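Local coordinates for formimidoylglutamase (Bacillus subtilis, PDB 3M1R), which hydrolyses N-formimidoyl-L-glutamate to L-glutamate and formamide in histidine degradation, as a manganese-dependent member of the arginase family, at residues Thr23-Leu28 with Gln66-Ser71; Asp27-Trp32 with Glu85-Leu90; Asp215-Lys220 with Gly263-Asp268; Lys220-Thr225 with Leu271-Tyr276. All coordinates share one frame; numbering follows the deposited sequence.

Contact 1: Thr23-Leu28 with Gln66-Ser71; sequences TKMSDL and QALKHS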
# COMPACT_ATOMS: atom_id res chain seq x y z
N THR D 23 -17.70 -24.26 15.03
CA THR D 23 -16.84 -25.22 14.36
C THR D 23 -16.37 -24.63 13.05
O THR D 23 -17.16 -24.49 12.12
CB THR D 23 -17.54 -26.54 14.04
OG1 THR D 23 -17.92 -27.19 15.26
CG2 THR D 23 -16.57 -27.43 13.27
N LYS D 24 -15.08 -24.30 12.99
CA LYS D 24 -14.46 -23.75 11.79
C LYS D 24 -13.65 -24.84 11.13
O LYS D 24 -13.40 -25.88 11.75
CB LYS D 24 -13.57 -22.57 12.17
CG LYS D 24 -14.36 -21.43 12.79
CD LYS D 24 -13.50 -20.23 13.08
CE LYS D 24 -12.36 -20.59 14.03
NZ LYS D 24 -11.38 -19.46 14.21
N MSE D 25 -13.24 -24.62 9.88
CA MSE D 25 -12.50 -25.64 9.17
C MSE D 25 -11.23 -26.01 9.93
O MSE D 25 -10.77 -27.15 9.89
CB MSE D 25 -12.19 -25.19 7.73
CG MSE D 25 -13.41 -25.18 6.83
SE MSE D 25 -14.24 -26.96 6.62
CE MSE D 25 -12.87 -27.78 5.48
N SER D 26 -10.67 -25.04 10.65
CA SER D 26 -9.48 -25.30 11.44
C SER D 26 -9.69 -26.41 12.48
O SER D 26 -8.73 -27.04 12.91
CB SER D 26 -9.02 -24.05 12.15
OG SER D 26 -10.13 -23.39 12.71
N ASP D 27 -10.93 -26.62 12.90
CA ASP D 27 -11.23 -27.64 13.90
C ASP D 27 -11.33 -29.01 13.24
O ASP D 27 -11.37 -30.02 13.93
CB ASP D 27 -12.54 -27.31 14.63
CG ASP D 27 -12.49 -25.95 15.32
OD1 ASP D 27 -11.49 -25.66 16.01
OD2 ASP D 27 -13.45 -25.17 15.17
N LEU D 28 -11.36 -29.04 11.91
CA LEU D 28 -11.63 -30.29 11.19
C LEU D 28 -10.50 -30.74 10.26
O LEU D 28 -10.56 -31.82 9.68
CB LEU D 28 -12.91 -30.15 10.37
CG LEU D 28 -14.21 -29.98 11.15
CD1 LEU D 28 -15.26 -29.43 10.25
CD2 LEU D 28 -14.63 -31.33 11.70
N GLN D 66 -5.29 -20.55 4.87
CA GLN D 66 -5.58 -19.68 5.98
C GLN D 66 -7.02 -19.19 5.90
O GLN D 66 -7.72 -19.16 6.91
CB GLN D 66 -4.59 -18.51 6.00
CG GLN D 66 -4.18 -18.05 7.38
CD GLN D 66 -3.36 -16.77 7.35
OE1 GLN D 66 -2.89 -16.35 6.29
NE2 GLN D 66 -3.18 -16.15 8.51
N ALA D 67 -7.46 -18.81 4.70
CA ALA D 67 -8.84 -18.35 4.51
C ALA D 67 -9.81 -19.49 4.80
O ALA D 67 -10.86 -19.29 5.43
CB ALA D 67 -9.06 -17.84 3.09
N LEU D 68 -9.45 -20.68 4.36
CA LEU D 68 -10.31 -21.85 4.56
C LEU D 68 -10.41 -22.16 6.06
O LEU D 68 -11.50 -22.23 6.59
CB LEU D 68 -9.79 -23.06 3.78
CG LEU D 68 -10.66 -24.32 3.90
CD1 LEU D 68 -12.00 -24.07 3.24
CD2 LEU D 68 -9.98 -25.52 3.24
N LYS D 69 -9.28 -22.26 6.74
CA LYS D 69 -9.29 -22.64 8.16
C LYS D 69 -10.08 -21.65 9.00
O LYS D 69 -10.59 -22.00 10.07
CB LYS D 69 -7.87 -22.75 8.72
CG LYS D 69 -7.12 -24.01 8.31
CD LYS D 69 -5.65 -23.91 8.71
CE LYS D 69 -4.92 -25.21 8.46
NZ LYS D 69 -3.49 -25.06 8.84
N HIS D 70 -10.20 -20.42 8.53
CA HIS D 70 -10.90 -19.42 9.31
C HIS D 70 -12.38 -19.32 8.99
O HIS D 70 -13.10 -18.59 9.65
CB HIS D 70 -10.19 -18.06 9.29
CG HIS D 70 -8.97 -18.02 10.17
ND1 HIS D 70 -7.70 -18.30 9.71
CD2 HIS D 70 -8.84 -17.74 11.49
CE1 HIS D 70 -6.84 -18.18 10.71
NE2 HIS D 70 -7.50 -17.85 11.80
N SER D 71 -12.84 -20.09 8.02
CA SER D 71 -14.26 -20.13 7.68
C SER D 71 -14.99 -21.13 8.56
O SER D 71 -14.41 -22.14 8.98
CB SER D 71 -14.47 -20.55 6.22
OG SER D 71 -13.75 -19.70 5.32

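Contact 2: Asp27-Trp32 with Glu85-Leu90; sequences DLIATW and ELLYDL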
# COMPACT_ATOMS: atom_id res chain seq x y z
N ASP D 27 -10.93 -26.62 12.90
CA ASP D 27 -11.23 -27.64 13.90
C ASP D 27 -11.33 -29.01 13.24
O ASP D 27 -11.37 -30.02 13.93
CB ASP D 27 -12.54 -27.31 14.63
CG ASP D 27 -12.49 -25.95 15.32
OD1 ASP D 27 -11.49 -25.66 16.01
OD2 ASP D 27 -13.45 -25.17 15.17
N LEU D 28 -11.36 -29.04 11.91
CA LEU D 28 -11.63 -30.29 11.19
C LEU D 28 -10.50 -30.74 10.26
O LEU D 28 -10.56 -31.82 9.68
CB LEU D 28 -12.91 -30.15 10.37
CG LEU D 28 -14.21 -29.98 11.15
CD1 LEU D 28 -15.26 -29.43 10.25
CD2 LEU D 28 -14.63 -31.33 11.70
N ILE D 29 -9.49 -29.89 10.10
CA ILE D 29 -8.38 -30.19 9.21
C ILE D 29 -7.21 -30.69 10.04
O ILE D 29 -6.77 -30.02 10.97
CB ILE D 29 -7.94 -28.93 8.43
CG1 ILE D 29 -9.00 -28.54 7.40
CG2 ILE D 29 -6.59 -29.14 7.76
CD1 ILE D 29 -8.63 -27.28 6.60
N ALA D 30 -6.73 -31.88 9.71
CA ALA D 30 -5.58 -32.44 10.40
C ALA D 30 -4.41 -32.66 9.44
O ALA D 30 -4.59 -33.07 8.30
CB ALA D 30 -5.95 -33.75 11.05
N THR D 31 -3.21 -32.38 9.91
CA THR D 31 -2.03 -32.77 9.19
C THR D 31 -2.13 -34.26 8.90
O THR D 31 -2.53 -35.04 9.75
CB THR D 31 -0.77 -32.47 9.99
OG1 THR D 31 -0.78 -31.10 10.38
CG2 THR D 31 0.46 -32.75 9.16
N TRP D 32 -1.79 -34.66 7.69
CA TRP D 32 -1.88 -36.06 7.32
C TRP D 32 -0.67 -36.77 7.84
O TRP D 32 0.45 -36.36 7.57
CB TRP D 32 -1.91 -36.20 5.80
CG TRP D 32 -2.17 -37.59 5.35
CD1 TRP D 32 -3.17 -38.42 5.77
CD2 TRP D 32 -1.44 -38.32 4.35
NE1 TRP D 32 -3.10 -39.62 5.10
CE2 TRP D 32 -2.06 -39.58 4.22
CE3 TRP D 32 -0.34 -38.03 3.54
CZ2 TRP D 32 -1.60 -40.55 3.34
CZ3 TRP D 32 0.11 -38.99 2.66
CH2 TRP D 32 -0.51 -40.24 2.57
N GLU D 85 -16.36 -36.10 9.08
CA GLU D 85 -15.33 -36.60 9.98
C GLU D 85 -14.18 -35.61 10.15
O GLU D 85 -14.20 -34.75 11.04
CB GLU D 85 -14.80 -37.96 9.51
CG GLU D 85 -14.65 -38.10 7.99
CD GLU D 85 -15.68 -39.05 7.39
OE1 GLU D 85 -15.54 -39.40 6.19
OE2 GLU D 85 -16.62 -39.44 8.11
N LEU D 86 -13.16 -35.73 9.31
CA LEU D 86 -12.07 -34.78 9.29
C LEU D 86 -11.54 -34.70 7.87
O LEU D 86 -11.82 -35.58 7.05
CB LEU D 86 -10.96 -35.18 10.26
CG LEU D 86 -10.27 -36.52 10.06
CD1 LEU D 86 -9.47 -36.53 8.78
CD2 LEU D 86 -9.37 -36.87 11.25
N LEU D 87 -10.79 -33.65 7.58
CA LEU D 87 -10.22 -33.45 6.26
C LEU D 87 -8.72 -33.42 6.39
O LEU D 87 -8.18 -32.56 7.08
CB LEU D 87 -10.72 -32.12 5.72
CG LEU D 87 -10.42 -31.74 4.28
CD1 LEU D 87 -11.20 -32.63 3.32
CD2 LEU D 87 -10.77 -30.27 4.08
N TYR D 88 -8.02 -34.34 5.73
CA TYR D 88 -6.56 -34.34 5.80
C TYR D 88 -5.92 -33.25 4.94
O TYR D 88 -6.42 -32.88 3.88
CB TYR D 88 -5.97 -35.71 5.43
CG TYR D 88 -6.16 -36.76 6.50
CD1 TYR D 88 -5.54 -36.64 7.74
CD2 TYR D 88 -6.95 -37.87 6.27
CE1 TYR D 88 -5.71 -37.60 8.72
CE2 TYR D 88 -7.14 -38.84 7.24
CZ TYR D 88 -6.52 -38.70 8.46
OH TYR D 88 -6.71 -39.67 9.42
N ASP D 89 -4.82 -32.72 5.44
CA ASP D 89 -3.95 -31.88 4.65
C ASP D 89 -2.72 -32.73 4.39
O ASP D 89 -1.92 -32.98 5.29
CB ASP D 89 -3.57 -30.63 5.44
CG ASP D 89 -2.86 -29.60 4.59
OD1 ASP D 89 -2.28 -29.97 3.55
OD2 ASP D 89 -2.90 -28.40 4.98
N LEU D 90 -2.58 -33.18 3.15
CA LEU D 90 -1.51 -34.11 2.81
C LEU D 90 -0.13 -33.47 2.85
O LEU D 90 0.89 -34.16 3.00
CB LEU D 90 -1.77 -34.73 1.43
CG LEU D 90 -3.16 -35.34 1.25
CD1 LEU D 90 -3.17 -36.21 -0.00
CD2 LEU D 90 -3.54 -36.15 2.48

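Contact 3: Asp215-Lys220 with Gly263-Asp268; sequences DMIREK and GGLYTD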
# COMPACT_ATOMS: atom_id res chain seq x y z
N ASP D 215 -20.07 -14.56 -23.41
CA ASP D 215 -21.22 -14.03 -24.13
C ASP D 215 -22.34 -15.06 -24.09
O ASP D 215 -23.49 -14.73 -23.79
CB ASP D 215 -20.85 -13.71 -25.59
CG ASP D 215 -21.52 -12.43 -26.11
OD1 ASP D 215 -20.92 -11.35 -25.96
OD2 ASP D 215 -22.63 -12.51 -26.68
N MSE D 216 -21.99 -16.31 -24.40
CA MSE D 216 -22.96 -17.41 -24.40
C MSE D 216 -23.50 -17.64 -23.00
O MSE D 216 -24.70 -17.84 -22.81
CB MSE D 216 -22.31 -18.69 -24.93
CG MSE D 216 -21.97 -18.66 -26.42
SE MSE D 216 -20.60 -19.96 -26.92
CE MSE D 216 -21.52 -21.58 -26.32
N ILE D 217 -22.60 -17.62 -22.02
CA ILE D 217 -22.94 -17.87 -20.62
C ILE D 217 -23.89 -16.78 -20.12
O ILE D 217 -24.79 -17.05 -19.35
CB ILE D 217 -21.66 -17.93 -19.75
CG1 ILE D 217 -20.91 -19.23 -20.03
CG2 ILE D 217 -21.99 -17.84 -18.28
CD1 ILE D 217 -19.51 -19.23 -19.50
N ARG D 218 -23.68 -15.55 -20.58
CA ARG D 218 -24.50 -14.44 -20.12
C ARG D 218 -25.91 -14.48 -20.68
O ARG D 218 -26.86 -14.09 -20.00
CB ARG D 218 -23.83 -13.11 -20.44
CG ARG D 218 -22.72 -12.75 -19.46
CD ARG D 218 -23.26 -12.02 -18.24
NE ARG D 218 -22.28 -11.95 -17.16
CZ ARG D 218 -22.17 -12.88 -16.21
NH1 ARG D 218 -22.97 -13.94 -16.23
NH2 ARG D 218 -21.26 -12.76 -15.26
N GLU D 219 -26.07 -14.93 -21.91
CA GLU D 219 -27.41 -15.03 -22.46
C GLU D 219 -28.13 -16.30 -22.01
O GLU D 219 -29.33 -16.28 -21.78
CB GLU D 219 -27.43 -14.89 -23.98
CG GLU D 219 -26.43 -15.75 -24.72
CD GLU D 219 -26.47 -15.53 -26.22
OE1 GLU D 219 -27.21 -16.28 -26.90
OE2 GLU D 219 -25.77 -14.60 -26.72
N LYS D 220 -27.38 -17.39 -21.88
CA LYS D 220 -27.98 -18.69 -21.57
C LYS D 220 -27.96 -18.98 -20.06
O LYS D 220 -28.81 -19.72 -19.55
CB LYS D 220 -27.25 -19.80 -22.35
CG LYS D 220 -27.76 -21.20 -22.12
CD LYS D 220 -28.84 -21.60 -23.12
CE LYS D 220 -28.29 -21.77 -24.52
NZ LYS D 220 -27.34 -22.91 -24.62
N GLY D 263 -15.42 -8.06 -17.58
CA GLY D 263 -16.20 -8.97 -18.41
C GLY D 263 -16.19 -10.43 -17.99
O GLY D 263 -16.40 -11.31 -18.82
N GLY D 264 -15.96 -10.70 -16.71
CA GLY D 264 -15.86 -12.07 -16.24
C GLY D 264 -16.98 -12.53 -15.33
O GLY D 264 -17.94 -11.80 -15.08
N LEU D 265 -16.85 -13.75 -14.82
CA LEU D 265 -17.84 -14.32 -13.92
C LEU D 265 -17.86 -13.58 -12.57
O LEU D 265 -16.87 -12.98 -12.16
CB LEU D 265 -17.51 -15.79 -13.66
CG LEU D 265 -17.79 -16.87 -14.70
CD1 LEU D 265 -17.52 -18.24 -14.04
CD2 LEU D 265 -19.24 -16.79 -15.17
N TYR D 266 -18.99 -13.64 -11.87
CA TYR D 266 -19.01 -13.13 -10.50
C TYR D 266 -18.92 -14.32 -9.54
O TYR D 266 -19.30 -15.41 -9.91
CB TYR D 266 -20.23 -12.22 -10.30
CG TYR D 266 -20.22 -11.04 -11.28
CD1 TYR D 266 -21.19 -10.90 -12.27
CD2 TYR D 266 -19.19 -10.10 -11.25
CE1 TYR D 266 -21.16 -9.84 -13.17
CE2 TYR D 266 -19.15 -9.04 -12.15
CZ TYR D 266 -20.14 -8.91 -13.11
OH TYR D 266 -20.08 -7.85 -14.00
N THR D 267 -18.33 -14.14 -8.36
CA THR D 267 -18.01 -15.30 -7.52
C THR D 267 -19.22 -16.19 -7.14
O THR D 267 -19.12 -17.40 -7.17
CB THR D 267 -17.24 -14.90 -6.24
OG1 THR D 267 -16.15 -14.04 -6.58
CG2 THR D 267 -16.67 -16.15 -5.56
N ASP D 268 -20.34 -15.59 -6.79
CA ASP D 268 -21.52 -16.36 -6.42
C ASP D 268 -22.01 -17.26 -7.57
O ASP D 268 -22.46 -18.38 -7.34
CB ASP D 268 -22.63 -15.43 -5.93
CG ASP D 268 -22.92 -14.31 -6.90
OD1 ASP D 268 -23.48 -14.60 -7.98
OD2 ASP D 268 -22.59 -13.15 -6.59

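Contact 4: Lys220-Thr225 with Leu271-Tyr276; sequences KGLIPT and LEAVKY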
# COMPACT_ATOMS: atom_id res chain seq x y z
N LYS D 220 -27.38 -17.39 -21.88
CA LYS D 220 -27.98 -18.69 -21.57
C LYS D 220 -27.96 -18.98 -20.06
O LYS D 220 -28.81 -19.72 -19.55
CB LYS D 220 -27.25 -19.80 -22.35
CG LYS D 220 -27.76 -21.20 -22.12
CD LYS D 220 -28.84 -21.60 -23.12
CE LYS D 220 -28.29 -21.77 -24.52
NZ LYS D 220 -27.34 -22.91 -24.62
N GLY D 221 -27.01 -18.39 -19.34
CA GLY D 221 -26.86 -18.62 -17.92
C GLY D 221 -25.87 -19.74 -17.65
O GLY D 221 -25.86 -20.75 -18.34
N LEU D 222 -25.02 -19.56 -16.63
CA LEU D 222 -23.98 -20.55 -16.36
C LEU D 222 -24.51 -21.97 -16.06
O LEU D 222 -24.08 -22.94 -16.68
CB LEU D 222 -23.03 -20.07 -15.24
CG LEU D 222 -21.86 -21.01 -14.96
CD1 LEU D 222 -21.15 -21.40 -16.26
CD2 LEU D 222 -20.88 -20.40 -13.96
N ILE D 223 -25.43 -22.10 -15.11
CA ILE D 223 -25.93 -23.42 -14.76
C ILE D 223 -26.67 -24.12 -15.92
O ILE D 223 -26.43 -25.29 -16.19
CB ILE D 223 -26.80 -23.42 -13.49
CG1 ILE D 223 -26.03 -22.88 -12.29
CG2 ILE D 223 -27.30 -24.83 -13.23
CD1 ILE D 223 -25.07 -23.87 -11.69
N PRO D 224 -27.57 -23.40 -16.60
CA PRO D 224 -28.17 -24.01 -17.80
C PRO D 224 -27.12 -24.37 -18.87
O PRO D 224 -27.22 -25.40 -19.51
CB PRO D 224 -29.11 -22.92 -18.32
CG PRO D 224 -29.48 -22.15 -17.10
CD PRO D 224 -28.22 -22.12 -16.26
N THR D 225 -26.11 -23.53 -19.04
CA THR D 225 -25.05 -23.84 -20.00
C THR D 225 -24.39 -25.18 -19.68
O THR D 225 -24.12 -25.98 -20.57
CB THR D 225 -23.98 -22.75 -20.06
OG1 THR D 225 -24.53 -21.56 -20.62
CG2 THR D 225 -22.82 -23.21 -20.92
N LEU D 271 -19.50 -20.10 -7.51
CA LEU D 271 -19.69 -20.99 -6.37
C LEU D 271 -20.85 -21.95 -6.65
O LEU D 271 -20.77 -23.14 -6.38
CB LEU D 271 -19.92 -20.21 -5.07
CG LEU D 271 -18.79 -19.28 -4.60
CD1 LEU D 271 -19.22 -18.49 -3.36
CD2 LEU D 271 -17.54 -20.07 -4.29
N GLU D 272 -21.93 -21.42 -7.23
CA GLU D 272 -23.12 -22.22 -7.50
C GLU D 272 -22.79 -23.31 -8.51
O GLU D 272 -23.20 -24.45 -8.37
CB GLU D 272 -24.26 -21.34 -8.00
CG GLU D 272 -25.65 -21.86 -7.69
CD GLU D 272 -25.90 -22.04 -6.19
OE1 GLU D 272 -26.77 -22.86 -5.83
OE2 GLU D 272 -25.23 -21.36 -5.38
N ALA D 273 -22.00 -22.95 -9.52
CA ALA D 273 -21.64 -23.88 -10.60
C ALA D 273 -20.76 -25.01 -10.09
O ALA D 273 -20.99 -26.18 -10.38
CB ALA D 273 -20.95 -23.13 -11.75
N VAL D 274 -19.73 -24.65 -9.33
CA VAL D 274 -18.91 -25.64 -8.64
C VAL D 274 -19.75 -26.60 -7.75
O VAL D 274 -19.54 -27.82 -7.76
CB VAL D 274 -17.81 -24.96 -7.82
CG1 VAL D 274 -17.07 -25.97 -6.97
CG2 VAL D 274 -16.86 -24.22 -8.75
N LYS D 275 -20.69 -26.06 -6.97
CA LYS D 275 -21.52 -26.93 -6.13
C LYS D 275 -22.34 -27.91 -6.98
O LYS D 275 -22.40 -29.10 -6.70
CB LYS D 275 -22.42 -26.15 -5.16
CG LYS D 275 -23.49 -27.05 -4.51
CD LYS D 275 -24.37 -26.36 -3.47
CE LYS D 275 -24.88 -24.98 -3.91
NZ LYS D 275 -23.94 -23.84 -3.53
N TYR D 276 -22.96 -27.41 -8.05
CA TYR D 276 -23.64 -28.25 -9.01
C TYR D 276 -22.77 -29.40 -9.53
O TYR D 276 -23.12 -30.57 -9.37
CB TYR D 276 -24.17 -27.42 -10.18
CG TYR D 276 -25.00 -28.23 -11.15
CD1 TYR D 276 -26.24 -28.73 -10.78
CD2 TYR D 276 -24.54 -28.52 -12.42
CE1 TYR D 276 -27.01 -29.49 -11.66
CE2 TYR D 276 -25.29 -29.27 -13.31
CZ TYR D 276 -26.52 -29.75 -12.92
OH TYR D 276 -27.27 -30.50 -13.80

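Contact 1: Thr23-Leu28 with Gln66-Ser71
M25 and S26 sit against the C-terminal end of helix 60-69, where the loop leading into the edge strand 29-31 of the arginase-family alpha/beta fold clasps the last turn of that helix. The two neighbours meet it with different parts. M25, a selenomethionine, lays its CB against L68 O at 3.2 Å and turns its CG toward the L68 methyl CD1, 4.0 Å away; the chain bends at chi2 and chi3. L68 reaches this spot because its CG stands anti to the backbone N (chi1 -178°). Beyond the two segments, L310 of helix 300-318 touches both side chains. S26 faces the carbonyl of K69 instead and puts its CB 3.8 Å from K69 CB, while the rest of the K69 chain runs on, extended, away from the loop. K24 comes over the following turn: its CB and CD pass the carbonyls of S71 and H70, and its NZ ends 4.1 Å from H70 CD2, oblique to the ring. That ring is itself held by ND1, which donates to Q66 O almost in the ring plane. The backbone completes the clasp, M25 N bonding to S71 O at 2.9 Å. K69 O takes two donors from one residue: S26 N at 3.1 Å in the carbonyl plane, on a lone pair, and S26 OG at 3.0 Å, tilted 26° from that plane.

Contact 2: Asp27-Trp32 with Glu85-Leu90
W32 is wedged between Y88 and L90. The L90 methyl CD2 lies over one face of the indole, 3.7 Å from the centroid of the five-membered ring in a CH-pi contact. The indole edge turns to Y88 in an edge-to-face pair, planes at 66°, with W32 CD1 3.5 Å from Y88 CG. A chi1 of -173° swings W32 CG away from its own N and sets the indole against L90 and Y88. L86 CD1 lies over the centre of the opposite face of the Y88 ring, so the phenol is sandwiched. Across the sheet I29 and L87 run side by side, CG1 to CD2 4.1 Å, on the face that helix 60-69 packs against. Between these layers strands 29-31 and 87-90 pair in parallel register, at the edge of the chain's central parallel sheet, an element of the arginase fold. L87 N donates to L28 O and A30 N to L87 O; D89 N then bonds A30 O at 2.9 Å, and W32 N bonds to D89 O. At the polar rim the indole NE1 donates to Q35 O. D89, beside I29 with its CB 4.1 Å from I29 CG2, sends its carboxylate to R65 in a salt bridge, OD1 also accepting from G91 N.

Contact 3: Asp215-Lys220 with Gly263-Asp268
R218 reaches across from helix 214-220 with one guanidinium nitrogen, NH2, which comes within 3.5 Å of Y266 CD1 and lies 3.6 Å from Y266 CE1. The two side chains cross at about a right angle, yet the guanidinium and the ring are nearly parallel, their planes 9° apart; NH2 meets the ring obliquely. The same nitrogen lies 3.5 Å from G264 O, and that carbonyl oxygen sits 4.0 Å above the centre of the Y266 ring. Beside this polar group I217 CG2 touches L265 CD2 at 4.3 Å, a small apolar contact which L222 of the next helix joins, touching both. The bend of the arginine at chi2 (-87°) turns the chain out from the helix toward the loop. Its NH1 makes a salt bridge to E269, whose other carboxylate oxygen accepts from the backbone N of Y266, the N-cap residue of helix 267-278; NH2 too has a hydrogen-bond partner just beyond the segments. D250 accepts from G264 N, and L265 makes backbone bonds with V248 and D250, anchoring this loop of the arginase-family alpha/beta fold to the segment that follows metal ligands D245 and D247. The positive charge of R218 is therefore probably balanced mainly by E269.

Contact 4: Lys220-Thr225 with Leu271-Tyr276
I223 and A273 bring two helices to a CA-CA distance of 6.0 Å, helix 222-234 starting just after G221 and meeting the middle of helix 267-278. The I223 methyl CD1 makes most of the contact: it rests 3.6 Å from A273 CA and 3.9 Å from E272 O, and 4.0 Å from Y276 CB. With chi2 at -78° the chain folds so that this methyl lies between A273 and the CB of Y276. Next to it L222, whose chi1 of -176° turns CG away from its own N, sets CD2 3.5 Å from A273 CB. The alanine, small and buried, allows the close approach. Both helices belong to the layer of helices flanking the parallel sheet of the arginase alpha/beta fold, and I226, one turn on from L222, extends the apolar seam to A273 and Y276. G221 opens the first helix as its N-cap, with a positive phi after helix 214-220. Its carbonyl oxygen is gripped twice by T225, through the backbone N and through OG1 at 2.8 Å, the hydroxyl coming from above the carbonyl plane. Within helix 267-278, E272 OE2 pairs with K275 NZ in a salt bridge, 3.4 Å and weak as a hydrogen bond, and also hydrogen-bonds a PEG fragment probably left from the crystallisation liquor.

How the contacts relate
The four contacts form two pairs. Contacts 1 and 2 share D27 and L28, have centres about 10 Å apart, and touch where M25 CE meets L87 CD2 at 3.5 Å; the loop 23-28 thus leads straight into the edge strand. Contacts 3 and 4 share K220 and helix 267-278, again with centres about 10 Å apart, and meet where L265 CD1 lies 4.0 Å from L222 CD2. Contacts 2 and 3 fall on opposite sides of the chain's centre, 34 Å between centres. Contact 3 comes nearest the metals: G264 is about 11 Å from a bound calcium ion and about 9 Å from the side chain of its ligand D247; L222 of contact 4 is about 11 Å from D153.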